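Local coordinates for protein toll-like receptor 6, Variable lymphocyte receptor B (PDB 3A79) that probably recognises microbial diacylated lipopeptides together with Toll-like receptor 2, through a leucine-rich-repeat ectodomain here completed by a fused hagfish lymphocyte-receptor segment, at residues T255-E260 with N282-T287; T261-S266 with E290-E295; I309-N314 with I338-F343; F357-Q362 with T381-R386. One frame throughout, in Å; residues are numbered along the deposited sequence.

Contact 1: T255-E260 with N282-T287. With NAG (2-acetamido-2-deoxy-beta-D-glucopyranose), chain F.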
# COMPACT_ATOMS: atom_id res chain seq x y z
N THR B 255 32.09 2.76 4.50
CA THR B 255 30.93 1.90 4.62
C THR B 255 30.78 1.33 6.03
O THR B 255 31.68 0.66 6.54
CB THR B 255 31.01 0.77 3.63
OG1 THR B 255 30.95 1.31 2.31
CG2 THR B 255 29.85 -0.19 3.83
N LEU B 256 29.64 1.63 6.64
CA LEU B 256 29.27 1.09 7.94
C LEU B 256 28.25 -0.06 7.76
O LEU B 256 27.22 0.13 7.14
CB LEU B 256 28.68 2.22 8.79
CG LEU B 256 29.63 3.04 9.68
CD1 LEU B 256 31.04 3.13 9.10
CD2 LEU B 256 29.07 4.43 10.03
N GLN B 257 28.56 -1.24 8.28
CA GLN B 257 27.66 -2.41 8.16
C GLN B 257 27.22 -2.93 9.51
O GLN B 257 28.04 -3.10 10.42
CB GLN B 257 28.34 -3.55 7.42
CG GLN B 257 27.81 -3.82 6.05
CD GLN B 257 28.54 -4.97 5.38
OE1 GLN B 257 29.26 -4.77 4.40
NE2 GLN B 257 28.37 -6.18 5.91
N HIS B 258 25.93 -3.20 9.66
CA HIS B 258 25.41 -3.70 10.92
C HIS B 258 25.59 -2.78 12.14
O HIS B 258 25.89 -3.25 13.23
CB HIS B 258 26.01 -5.07 11.18
CG HIS B 258 26.06 -5.92 9.95
ND1 HIS B 258 27.25 -6.35 9.39
CD2 HIS B 258 25.08 -6.39 9.15
CE1 HIS B 258 26.99 -7.07 8.31
NE2 HIS B 258 25.68 -7.10 8.14
N ILE B 259 25.37 -1.48 11.96
CA ILE B 259 25.47 -0.51 13.04
C ILE B 259 24.17 -0.42 13.82
O ILE B 259 23.14 -0.02 13.27
CB ILE B 259 25.71 0.92 12.51
CG1 ILE B 259 26.46 0.87 11.19
CG2 ILE B 259 26.44 1.77 13.53
CD1 ILE B 259 25.56 0.62 10.02
N GLU B 260 24.20 -0.79 15.09
CA GLU B 260 23.08 -0.52 15.97
C GLU B 260 23.51 0.63 16.83
O GLU B 260 24.52 0.54 17.52
CB GLU B 260 22.79 -1.71 16.87
CG GLU B 260 22.11 -1.29 18.15
CD GLU B 260 22.23 -2.34 19.24
OE1 GLU B 260 22.40 -1.95 20.42
OE2 GLU B 260 22.16 -3.54 18.90
N ASN B 282 28.29 5.09 2.97
CA ASN B 282 27.28 4.04 2.85
C ASN B 282 27.00 3.35 4.17
O ASN B 282 27.92 3.00 4.91
CB ASN B 282 27.71 2.99 1.83
CG ASN B 282 28.19 3.59 0.54
OD1 ASN B 282 27.40 4.06 -0.28
ND2 ASN B 282 29.51 3.60 0.34
N ILE B 283 25.73 3.15 4.47
CA ILE B 283 25.33 2.47 5.70
C ILE B 283 24.38 1.32 5.37
O ILE B 283 23.40 1.50 4.65
CB ILE B 283 24.71 3.46 6.70
CG1 ILE B 283 25.73 4.52 7.10
CG2 ILE B 283 24.18 2.73 7.93
CD1 ILE B 283 25.12 5.75 7.73
N TYR B 284 24.67 0.13 5.90
CA TYR B 284 23.90 -1.08 5.62
C TYR B 284 23.39 -1.71 6.91
O TYR B 284 24.17 -1.96 7.82
CB TYR B 284 24.79 -2.10 4.91
CG TYR B 284 24.98 -1.85 3.43
CD1 TYR B 284 24.02 -2.25 2.51
CD2 TYR B 284 26.14 -1.25 2.94
CE1 TYR B 284 24.19 -2.04 1.15
CE2 TYR B 284 26.32 -1.03 1.57
CZ TYR B 284 25.33 -1.43 0.68
OH TYR B 284 25.48 -1.24 -0.67
N ASN B 285 22.09 -1.97 7.00
CA ASN B 285 21.53 -2.62 8.19
C ASN B 285 21.78 -1.77 9.44
O ASN B 285 22.42 -2.20 10.40
CB ASN B 285 22.07 -4.07 8.29
CG ASN B 285 21.63 -4.80 9.54
OD1 ASN B 285 20.57 -4.53 10.12
ND2 ASN B 285 22.45 -5.79 9.95
N LEU B 286 21.25 -0.55 9.40
CA LEU B 286 21.22 0.36 10.54
C LEU B 286 20.05 0.07 11.49
O LEU B 286 18.94 -0.24 11.04
CB LEU B 286 21.13 1.80 10.04
CG LEU B 286 20.84 2.93 11.02
CD1 LEU B 286 22.03 3.13 11.91
CD2 LEU B 286 20.51 4.20 10.27
N THR B 287 20.29 0.18 12.80
CA THR B 287 19.25 0.00 13.83
C THR B 287 19.20 1.18 14.82
O THR B 287 20.00 1.24 15.74
CB THR B 287 19.45 -1.31 14.63
OG1 THR B 287 19.63 -2.41 13.74
CG2 THR B 287 18.28 -1.58 15.53
C1 NAG F . 21.99 -6.52 11.10
C2 NAG F . 22.29 -7.97 10.67
C3 NAG F . 22.29 -8.98 11.81
C4 NAG F . 22.79 -8.44 13.15
C5 NAG F . 22.45 -6.97 13.41
C6 NAG F . 23.28 -6.47 14.59
C7 NAG F . 21.70 -8.73 8.41
C8 NAG F . 20.72 -8.36 7.34
N2 NAG F . 21.34 -8.43 9.67
O3 NAG F . 23.13 -10.04 11.41
O4 NAG F . 22.28 -9.24 14.19
O5 NAG F . 22.69 -6.16 12.27
O6 NAG F . 22.98 -5.12 14.89
O7 NAG F . 22.75 -9.29 8.08
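Residues 255-260 and 282-287 pair as parallel strands on successive turns of the leucine-rich-repeat solenoid, within the TLR6 part of this engineered fusion. The axes of strands 255-257 and 282-284 lie 4.6 Å apart and diverge by 10°. Bonds step between them: Leu-256 N gives to Asn-282 O at 2.8 Å, Tyr-284 N to Leu-256 O at 2.8 Å, and His-258 N to Tyr-284 O. Both chains turn a corner together at His-258 and Asn-285, after which Thr-287 N bonds to Ile-259 O at 2.9 Å. On one face, Thr-255 CG2 meets the Tyr-284 ring at its edge, 4.0 Å from CD2, while Gln-257 CG rests 3.7 Å from Tyr-284 CB. On the other, Leu-256 CB leans against Ile-283 CG1 at 4.1 Å. Asn-285 holds CG anti to its backbone nitrogen (chi1 176°), and its ND2 carries NAG (chain F) on a covalent bond to C1 (1.4 Å); the corner is thus a glycosylation site. Strand 222-229 flanks residues 255-260, strand 306-314 flanks residues 282-287, and helix 263-273 lies beneath, its Leu-269 on Leu-256 and its Phe-270 on Ile-283.

Contact 2: T261-S266 with E290-E295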
# COMPACT_ATOMS: atom_id res chain seq x y z
N THR B 261 22.75 1.71 16.81
CA THR B 261 23.21 2.94 17.44
C THR B 261 22.06 3.79 17.94
O THR B 261 20.95 3.70 17.44
CB THR B 261 24.11 3.76 16.47
OG1 THR B 261 23.92 5.15 16.72
CG2 THR B 261 23.71 3.52 15.03
N THR B 262 22.33 4.62 18.94
CA THR B 262 21.41 5.68 19.32
C THR B 262 21.13 6.62 18.14
O THR B 262 21.88 6.65 17.17
CB THR B 262 22.02 6.53 20.44
OG1 THR B 262 21.97 5.79 21.66
CG2 THR B 262 21.24 7.81 20.64
N TRP B 263 20.05 7.38 18.23
CA TRP B 263 19.85 8.45 17.27
C TRP B 263 20.85 9.57 17.54
O TRP B 263 21.51 10.05 16.61
CB TRP B 263 18.40 8.97 17.24
CG TRP B 263 18.21 10.01 16.16
CD1 TRP B 263 17.80 11.31 16.32
CD2 TRP B 263 18.47 9.84 14.76
NE1 TRP B 263 17.78 11.95 15.11
CE2 TRP B 263 18.19 11.07 14.13
CE3 TRP B 263 18.93 8.77 13.98
CZ2 TRP B 263 18.32 11.26 12.76
CZ3 TRP B 263 19.07 8.96 12.61
CH2 TRP B 263 18.77 10.19 12.01
N LYS B 264 20.98 9.98 18.80
CA LYS B 264 21.98 10.98 19.21
C LYS B 264 23.34 10.68 18.58
O LYS B 264 24.00 11.57 18.04
CB LYS B 264 22.11 11.03 20.74
CG LYS B 264 22.94 12.17 21.32
CD LYS B 264 22.80 12.23 22.84
CE LYS B 264 22.86 13.67 23.40
NZ LYS B 264 24.19 14.09 23.98
N CYS B 265 23.73 9.41 18.65
CA CYS B 265 25.03 8.98 18.17
C CYS B 265 25.09 8.96 16.65
O CYS B 265 26.16 9.10 16.06
CB CYS B 265 25.41 7.62 18.76
SG CYS B 265 27.12 7.10 18.40
N SER B 266 23.94 8.78 16.00
CA SER B 266 23.92 8.74 14.55
C SER B 266 24.13 10.14 13.99
O SER B 266 24.89 10.34 13.05
CB SER B 266 22.63 8.11 14.03
OG SER B 266 22.64 6.71 14.27
N GLU B 290 17.61 4.01 21.16
CA GLU B 290 16.95 4.12 22.48
C GLU B 290 15.87 5.18 22.49
O GLU B 290 14.87 5.05 23.19
CB GLU B 290 17.93 4.42 23.62
CG GLU B 290 18.95 3.33 23.96
CD GLU B 290 20.12 3.87 24.79
OE1 GLU B 290 20.09 5.07 25.16
OE2 GLU B 290 21.06 3.11 25.08
N ARG B 291 16.10 6.24 21.73
CA ARG B 291 15.20 7.38 21.69
C ARG B 291 15.56 8.19 20.47
O ARG B 291 16.66 8.07 19.94
CB ARG B 291 15.33 8.22 22.97
CG ARG B 291 16.74 8.27 23.56
CD ARG B 291 16.78 8.72 25.01
NE ARG B 291 16.16 10.02 25.17
CZ ARG B 291 14.89 10.22 25.53
NH1 ARG B 291 14.10 9.18 25.78
NH2 ARG B 291 14.41 11.45 25.65
N ILE B 292 14.62 9.00 20.01
CA ILE B 292 14.88 9.93 18.93
C ILE B 292 14.46 11.34 19.36
O ILE B 292 13.27 11.65 19.43
CB ILE B 292 14.15 9.53 17.64
CG1 ILE B 292 14.54 8.10 17.23
CG2 ILE B 292 14.44 10.50 16.53
CD1 ILE B 292 13.85 7.61 15.95
N ASP B 293 15.44 12.18 19.68
CA ASP B 293 15.16 13.55 20.12
C ASP B 293 15.74 14.54 19.12
O ASP B 293 16.39 14.14 18.15
CB ASP B 293 15.73 13.79 21.51
CG ASP B 293 15.19 12.81 22.54
OD1 ASP B 293 16.00 12.02 23.08
OD2 ASP B 293 13.97 12.79 22.79
N ARG B 294 15.47 15.82 19.35
CA ARG B 294 16.02 16.85 18.48
C ARG B 294 17.50 17.01 18.77
O ARG B 294 17.89 17.38 19.88
CB ARG B 294 15.28 18.19 18.66
CG ARG B 294 14.30 18.51 17.54
CD ARG B 294 13.50 19.78 17.83
NE ARG B 294 12.31 19.54 18.65
CZ ARG B 294 11.12 19.20 18.17
NH1 ARG B 294 10.96 19.04 16.86
NH2 ARG B 294 10.09 19.00 18.99
N GLU B 295 18.33 16.72 17.77
CA GLU B 295 19.78 16.79 17.95
C GLU B 295 20.38 17.99 17.23
O GLU B 295 19.93 18.37 16.15
CB GLU B 295 20.44 15.49 17.48
CG GLU B 295 19.95 14.25 18.23
CD GLU B 295 20.42 14.19 19.67
OE1 GLU B 295 21.59 14.55 19.91
OE2 GLU B 295 19.63 13.78 20.55
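Trp-263 and Ile-292 meet on the outer, helix-bearing side of the leucine-rich-repeat solenoid, where the first turn of helix 263-273 in the TLR6 part packs on the loop leading to the next repeat's strand. No hydrogen bond crosses between the segments, and the contact rests on the indole. With CG anti to the backbone nitrogen (chi1 -176°), the Trp-263 ring extends to the loop, and Ile-292 CG2 sits over one face as a CH-pi contact, 3.9 Å from the centroid of the five-membered ring and 29° off its normal. At the ring edge, Asp-293 O lies 3.7 Å from Trp-263 CD1. Glu-295, bent at chi2 (-71°), brings CG to 4.1 Å from the same CD1 and lays its carboxylate across the stem of Lys-264, OE1 being 3.7 Å from Lys-264 CB. The charges do not touch, since Lys-264 NZ stays 4.9 Å from Glu-295 OE1. Cutting Glu-295 back to an alanine would probably thin the packing at Trp-263 CD1 and leave Lys-264 without one nearby opposite charge. Beyond the segments, Leu-324 and Val-327 of helix 321-329 also pack on the indole, Thr-262 OG1 bonds to Asp-232, and Cys-265 forms a disulfide with Cys-235. Each segment is braced internally: a salt bridge of 2.9 Å joins Arg-291 NE to Asp-293 OD1, and at the helix start Thr-262 O accepts from both Thr-261 OG1 (2.6 Å) and Ser-266 OG (3.0 Å), the former on a lone pair in the carbonyl plane.

Contact 3: I309-N314 with I338-F343. With NAG (2-acetamido-2-deoxy-beta-D-glucopyranose), chain G; NAG (2-acetamido-2-deoxy-beta-D-glucopyranose), chain C.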
# COMPACT_ATOMS: atom_id res chain seq x y z
N ILE B 309 21.74 4.94 2.55
CA ILE B 309 21.31 4.09 3.65
C ILE B 309 20.36 3.01 3.14
O ILE B 309 19.43 3.30 2.38
CB ILE B 309 20.63 4.91 4.75
CG1 ILE B 309 21.48 6.13 5.09
CG2 ILE B 309 20.45 4.08 5.99
CD1 ILE B 309 21.13 6.78 6.40
N GLU B 310 20.59 1.77 3.54
CA GLU B 310 19.77 0.65 3.08
C GLU B 310 19.51 -0.36 4.18
O GLU B 310 20.44 -0.87 4.80
CB GLU B 310 20.41 -0.07 1.88
CG GLU B 310 19.40 -0.90 1.09
CD GLU B 310 20.03 -1.73 -0.03
OE1 GLU B 310 20.94 -1.23 -0.73
OE2 GLU B 310 19.58 -2.89 -0.22
N HIS B 311 18.24 -0.66 4.39
CA HIS B 311 17.82 -1.62 5.41
C HIS B 311 17.91 -1.01 6.79
O HIS B 311 18.95 -1.09 7.44
CB HIS B 311 18.64 -2.91 5.35
CG HIS B 311 18.07 -4.01 6.18
ND1 HIS B 311 16.74 -4.37 6.11
CD2 HIS B 311 18.63 -4.83 7.10
CE1 HIS B 311 16.51 -5.36 6.95
NE2 HIS B 311 17.64 -5.66 7.56
N VAL B 312 16.82 -0.41 7.24
CA VAL B 312 16.84 0.29 8.50
C VAL B 312 15.78 -0.29 9.41
O VAL B 312 14.59 -0.21 9.10
CB VAL B 312 16.57 1.78 8.31
CG1 VAL B 312 16.57 2.48 9.65
CG2 VAL B 312 17.62 2.38 7.38
N LYS B 313 16.21 -0.88 10.52
CA LYS B 313 15.29 -1.37 11.53
C LYS B 313 15.19 -0.20 12.57
O LYS B 313 16.20 0.43 12.89
CB LYS B 313 15.73 -2.77 12.11
CG LYS B 313 16.53 -3.80 11.10
CD LYS B 313 16.62 -5.36 11.53
CE LYS B 313 17.41 -6.32 10.49
NZ LYS B 313 17.41 -7.91 10.54
N ASN B 314 13.99 0.17 13.02
CA ASN B 314 13.86 1.23 14.05
C ASN B 314 13.07 0.80 15.30
O ASN B 314 11.92 0.39 15.21
CB ASN B 314 13.28 2.52 13.47
CG ASN B 314 13.02 3.60 14.53
OD1 ASN B 314 13.36 3.44 15.70
ND2 ASN B 314 12.42 4.71 14.12
N ILE B 338 17.77 6.64 0.68
CA ILE B 338 17.37 5.94 1.90
C ILE B 338 16.34 4.87 1.58
O ILE B 338 15.20 5.20 1.28
CB ILE B 338 16.72 6.87 2.91
CG1 ILE B 338 17.76 7.84 3.48
CG2 ILE B 338 16.06 6.03 4.00
CD1 ILE B 338 17.16 8.89 4.40
N SER B 339 16.72 3.60 1.66
CA SER B 339 15.90 2.49 1.17
C SER B 339 15.66 1.34 2.16
O SER B 339 16.47 1.08 3.04
CB SER B 339 16.52 1.91 -0.11
OG SER B 339 16.66 2.92 -1.10
N ASP B 340 14.54 0.65 2.00
CA ASP B 340 14.22 -0.50 2.85
C ASP B 340 14.18 -0.14 4.35
O ASP B 340 14.90 -0.71 5.16
CB ASP B 340 15.22 -1.62 2.59
CG ASP B 340 14.83 -2.93 3.26
OD1 ASP B 340 13.70 -3.04 3.81
OD2 ASP B 340 15.68 -3.84 3.24
N THR B 341 13.31 0.81 4.69
CA THR B 341 13.19 1.29 6.05
C THR B 341 11.71 1.39 6.38
O THR B 341 10.88 1.29 5.48
CB THR B 341 13.73 2.70 6.14
OG1 THR B 341 12.69 3.61 5.76
CG2 THR B 341 14.92 2.88 5.21
N PRO B 342 11.37 1.61 7.66
CA PRO B 342 9.98 1.82 8.05
C PRO B 342 9.50 3.25 7.83
O PRO B 342 8.41 3.58 8.28
CB PRO B 342 9.99 1.56 9.56
CG PRO B 342 11.41 1.22 9.92
CD PRO B 342 12.28 1.66 8.81
N PHE B 343 10.30 4.10 7.18
CA PHE B 343 9.96 5.52 7.08
C PHE B 343 8.66 5.74 6.30
O PHE B 343 8.38 5.05 5.33
CB PHE B 343 11.11 6.33 6.47
CG PHE B 343 12.40 6.23 7.24
CD1 PHE B 343 12.41 5.82 8.57
CD2 PHE B 343 13.61 6.57 6.65
CE1 PHE B 343 13.59 5.72 9.28
CE2 PHE B 343 14.80 6.48 7.36
CZ PHE B 343 14.79 6.05 8.68
C1 NAG G . 17.88 2.87 -5.41
C2 NAG G . 18.82 2.29 -6.47
C3 NAG G . 18.90 0.76 -6.47
C4 NAG G . 18.94 0.14 -5.07
C5 NAG G . 17.96 0.85 -4.13
C6 NAG G . 18.17 0.39 -2.70
C7 NAG G . 19.13 3.52 -8.56
C8 NAG G . 18.60 3.77 -9.94
N2 NAG G . 18.39 2.71 -7.79
O3 NAG G . 20.02 0.33 -7.22
O4 NAG G . 18.67 -1.25 -5.18
O5 NAG G . 18.13 2.25 -4.16
O6 NAG G . 19.55 0.46 -2.41
O7 NAG G . 20.18 4.05 -8.18
C1 NAG C . 19.62 -2.08 -4.47
C2 NAG C . 18.90 -3.30 -3.87
C3 NAG C . 19.88 -4.36 -3.39
C4 NAG C . 20.82 -4.72 -4.54
C5 NAG C . 21.57 -3.46 -4.96
C6 NAG C . 22.48 -3.71 -6.16
C7 NAG C . 16.68 -3.03 -2.94
C8 NAG C . 15.85 -2.84 -1.70
N2 NAG C . 18.00 -2.97 -2.78
O3 NAG C . 19.19 -5.47 -2.86
O4 NAG C . 21.72 -5.74 -4.12
O5 NAG C . 20.68 -2.43 -5.33
O6 NAG C . 21.68 -3.93 -7.30
O7 NAG C . 16.15 -3.22 -4.05
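Val-312 and Thr-341 lie side by side at the tight end of this contact, which joins parallel strands 306-314 and 335-339 of consecutive leucine-rich repeats in the TLR6 part. Val-312 CG2 is 3.5 Å from Thr-341 CG2, and Val-312 CG1 stands 4.1 Å from Phe-343 CZ. Thr-341 CB covers the centre of one face of the Phe-343 ring, a placement consistent with the ST turn in which Thr-341 OG1 accepts from Phe-343 N. The backbone ladder begins as a parallel pair, Ser-339 N to Ile-309 O at 2.8 Å; past the last bridge successive amides donate, His-311 N to Ser-339 O and Val-312 N to Asp-340 O at 2.8 Å. Beneath, Phe-328 of helix 321-329 packs on Ile-309 and Ile-338.

The looser part is the partly exposed pair His-311 and Asp-340. His-311 ND1 bonds to Asp-340 OD2 at 3.1 Å, but the bond is bent (136°): the ring and carboxylate planes are 41° apart, and OD2 is met from above its plane. The glycan side is polar and held by the sugars. Glu-310, extended with CG anti to the backbone nitrogen (chi1 -160°), reaches two of them, OE1 accepting from O6 of NAG (chain G) at 2.8 Å and OE2 from N2 of NAG (chain C) at 3.0 Å. Replacing Glu-310 by an alanine would probably leave both sugar groups without this acceptor and let the glycan turn more freely over the strands. Ser-339 OG, whose firmer bond is with Thr-361 N, adds only a weak one, 3.5 Å, to O5 of NAG (chain G).

Contact 4: F357-Q362 with T381-R386. With NAG (2-acetamido-2-deoxy-beta-D-glucopyranose), chain G; NAG (2-acetamido-2-deoxy-beta-D-glucopyranose), chain C.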
# COMPACT_ATOMS: atom_id res chain seq x y z
N PHE B 357 19.86 14.05 -6.83
CA PHE B 357 19.52 12.64 -6.90
C PHE B 357 18.87 12.16 -5.61
O PHE B 357 19.42 12.31 -4.53
CB PHE B 357 20.76 11.82 -7.18
CG PHE B 357 20.52 10.34 -7.21
CD1 PHE B 357 20.15 9.71 -8.39
CD2 PHE B 357 20.67 9.58 -6.06
CE1 PHE B 357 19.92 8.35 -8.41
CE2 PHE B 357 20.45 8.22 -6.07
CZ PHE B 357 20.07 7.60 -7.25
N LEU B 358 17.68 11.58 -5.74
CA LEU B 358 16.94 11.08 -4.59
C LEU B 358 16.39 9.69 -4.90
O LEU B 358 15.76 9.48 -5.94
CB LEU B 358 15.83 12.05 -4.22
CG LEU B 358 16.34 13.33 -3.55
CD1 LEU B 358 15.20 14.27 -3.26
CD2 LEU B 358 17.13 13.02 -2.28
N ASN B 359 16.65 8.74 -4.01
CA ASN B 359 16.26 7.35 -4.19
C ASN B 359 15.74 6.82 -2.87
O ASN B 359 16.52 6.42 -2.01
CB ASN B 359 17.47 6.53 -4.68
CG ASN B 359 17.18 5.03 -4.81
OD1 ASN B 359 16.12 4.54 -4.42
ND2 ASN B 359 18.15 4.29 -5.37
N PHE B 360 14.43 6.85 -2.70
CA PHE B 360 13.78 6.32 -1.50
C PHE B 360 13.02 5.05 -1.82
O PHE B 360 11.79 5.02 -1.74
CB PHE B 360 12.84 7.36 -0.90
CG PHE B 360 13.53 8.65 -0.55
CD1 PHE B 360 13.37 9.78 -1.34
CD2 PHE B 360 14.34 8.74 0.57
CE1 PHE B 360 14.00 10.97 -1.02
CE2 PHE B 360 14.98 9.92 0.90
CZ PHE B 360 14.81 11.04 0.10
N THR B 361 13.76 4.00 -2.17
CA THR B 361 13.17 2.73 -2.56
C THR B 361 12.67 1.92 -1.37
O THR B 361 13.31 1.88 -0.32
CB THR B 361 14.16 1.84 -3.36
OG1 THR B 361 14.11 2.18 -4.75
CG2 THR B 361 13.79 0.38 -3.21
N GLN B 362 11.52 1.29 -1.54
CA GLN B 362 11.01 0.33 -0.58
C GLN B 362 10.90 0.88 0.84
O GLN B 362 11.49 0.35 1.78
CB GLN B 362 11.87 -0.94 -0.59
CG GLN B 362 11.24 -2.10 0.17
CD GLN B 362 12.04 -3.37 0.02
OE1 GLN B 362 12.50 -3.69 -1.08
NE2 GLN B 362 12.21 -4.10 1.11
N THR B 381 16.77 13.44 -10.70
CA THR B 381 16.25 12.09 -10.69
C THR B 381 15.69 11.78 -9.32
O THR B 381 16.40 11.84 -8.32
CB THR B 381 17.34 11.08 -11.05
OG1 THR B 381 17.92 11.43 -12.32
CG2 THR B 381 16.76 9.67 -11.12
N LEU B 382 14.41 11.46 -9.27
CA LEU B 382 13.78 11.08 -8.02
C LEU B 382 13.21 9.67 -8.16
O LEU B 382 12.60 9.34 -9.17
CB LEU B 382 12.69 12.09 -7.65
CG LEU B 382 11.72 11.68 -6.55
CD1 LEU B 382 12.34 11.88 -5.18
CD2 LEU B 382 10.45 12.49 -6.68
N ILE B 383 13.43 8.84 -7.14
CA ILE B 383 13.01 7.45 -7.19
C ILE B 383 12.18 7.08 -5.96
O ILE B 383 12.67 7.13 -4.83
CB ILE B 383 14.23 6.51 -7.29
CG1 ILE B 383 15.12 6.92 -8.46
CG2 ILE B 383 13.79 5.07 -7.45
CD1 ILE B 383 16.22 5.96 -8.75
N LEU B 384 10.93 6.72 -6.20
CA LEU B 384 10.00 6.39 -5.13
C LEU B 384 9.45 4.96 -5.27
O LEU B 384 8.41 4.60 -4.71
CB LEU B 384 8.89 7.45 -5.08
CG LEU B 384 9.46 8.80 -4.63
CD1 LEU B 384 8.62 9.96 -5.11
CD2 LEU B 384 9.61 8.87 -3.11
N GLN B 385 10.17 4.13 -6.02
CA GLN B 385 9.78 2.75 -6.26
C GLN B 385 9.56 1.92 -4.99
O GLN B 385 10.39 1.91 -4.09
CB GLN B 385 10.81 2.06 -7.15
CG GLN B 385 10.88 0.57 -6.95
CD GLN B 385 11.64 -0.11 -8.07
OE1 GLN B 385 11.77 -1.34 -8.10
NE2 GLN B 385 12.13 0.69 -9.02
N ARG B 386 8.45 1.20 -4.95
CA ARG B 386 8.13 0.30 -3.85
C ARG B 386 7.67 1.02 -2.58
O ARG B 386 8.14 0.73 -1.49
CB ARG B 386 9.27 -0.68 -3.56
CG ARG B 386 9.00 -2.12 -4.01
CD ARG B 386 10.27 -2.94 -4.05
NE ARG B 386 11.20 -2.40 -5.05
CZ ARG B 386 12.52 -2.47 -4.96
NH1 ARG B 386 13.09 -3.05 -3.91
NH2 ARG B 386 13.29 -1.95 -5.92
C1 NAG G . 17.88 2.87 -5.41
C2 NAG G . 18.82 2.29 -6.47
C3 NAG G . 18.90 0.76 -6.47
C4 NAG G . 18.94 0.14 -5.07
C5 NAG G . 17.96 0.85 -4.13
C6 NAG G . 18.17 0.39 -2.70
C7 NAG G . 19.13 3.52 -8.56
C8 NAG G . 18.60 3.77 -9.94
N2 NAG G . 18.39 2.71 -7.79
O3 NAG G . 20.02 0.33 -7.22
O4 NAG G . 18.67 -1.25 -5.18
O5 NAG G . 18.13 2.25 -4.16
O6 NAG G . 19.55 0.46 -2.41
O7 NAG G . 20.18 4.05 -8.18
C1 NAG C . 19.62 -2.08 -4.47
C2 NAG C . 18.90 -3.30 -3.87
C3 NAG C . 19.88 -4.36 -3.39
C4 NAG C . 20.82 -4.72 -4.54
C5 NAG C . 21.57 -3.46 -4.96
C6 NAG C . 22.48 -3.71 -6.16
C7 NAG C . 16.68 -3.03 -2.94
C8 NAG C . 15.85 -2.84 -1.70
N2 NAG C . 18.00 -2.97 -2.78
O3 NAG C . 19.19 -5.47 -2.86
O4 NAG C . 21.72 -5.74 -4.12
O5 NAG C . 20.68 -2.43 -5.33
O6 NAG C . 21.68 -3.93 -7.30
O7 NAG C . 16.15 -3.22 -4.05
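Arg-386 NH1 gives a hydrogen bond to Gln-362 OE1 (3.0 Å), entering in the plane of that amide, and a straighter one, 170° at the hydrogen, to O7 of NAG (chain C) at 3.1 Å. Its other terminal nitrogen, NH2, bonds to Gln-385 OE1 at 2.7 Å, from above the amide plane. Gln-385 NE2 is itself held by Asp-409. Thr-361 CG2 lies over one face of the guanidinium, 3.6 Å from Arg-386 CZ, and bonds at the edge fix the group's rotation. Asn-359, with CG anti to its backbone nitrogen (chi1 176°), carries NAG (chain G) through a covalent ND2-C1 bond, and its OD1 accepts from Thr-361 OG1 at 3.1 Å. Parallel strands 357-359 and 381-383 of adjacent leucine-rich repeats, 9° apart, form the base: Leu-358 N to Thr-381 O is 2.9 Å, and the ladder runs on through Phe-360 N to Ile-383 O and Gln-362 N to Gln-385 O. Inward, Leu-358 CB packs on Leu-382 CD1 at 3.6 Å. The chemistry implies that this TLR6 glycan is docked on the protein as well as attached: Asn-359 anchors the first sugar, and Arg-386 gives one bond to the second, which Glu-310 also holds.

Overall arrangement
Contacts 1, 3 and 4 follow one another along the strand-bearing face of the TLR6 solenoid. The centres of contacts 1 and 3 are about 10 Å apart, joined by Leu-286 O and Lys-313 N at 2.9 Å; those of contacts 3 and 4 are about 12 Å apart, joined by Asp-340 N and Thr-361 O, also at 2.9 Å. Contact 2 sits on the outer side, its centre about 15 Å from those of contacts 1 and 3, and it meets contact 1 through Thr-287 O and Thr-261 N, 3.0 Å apart. One glycan binds contacts 3 and 4 together: rooted in residues 357-362, it is held from both. Contact 1 carries a separate one. These are attached sugars, not a ligand pocket.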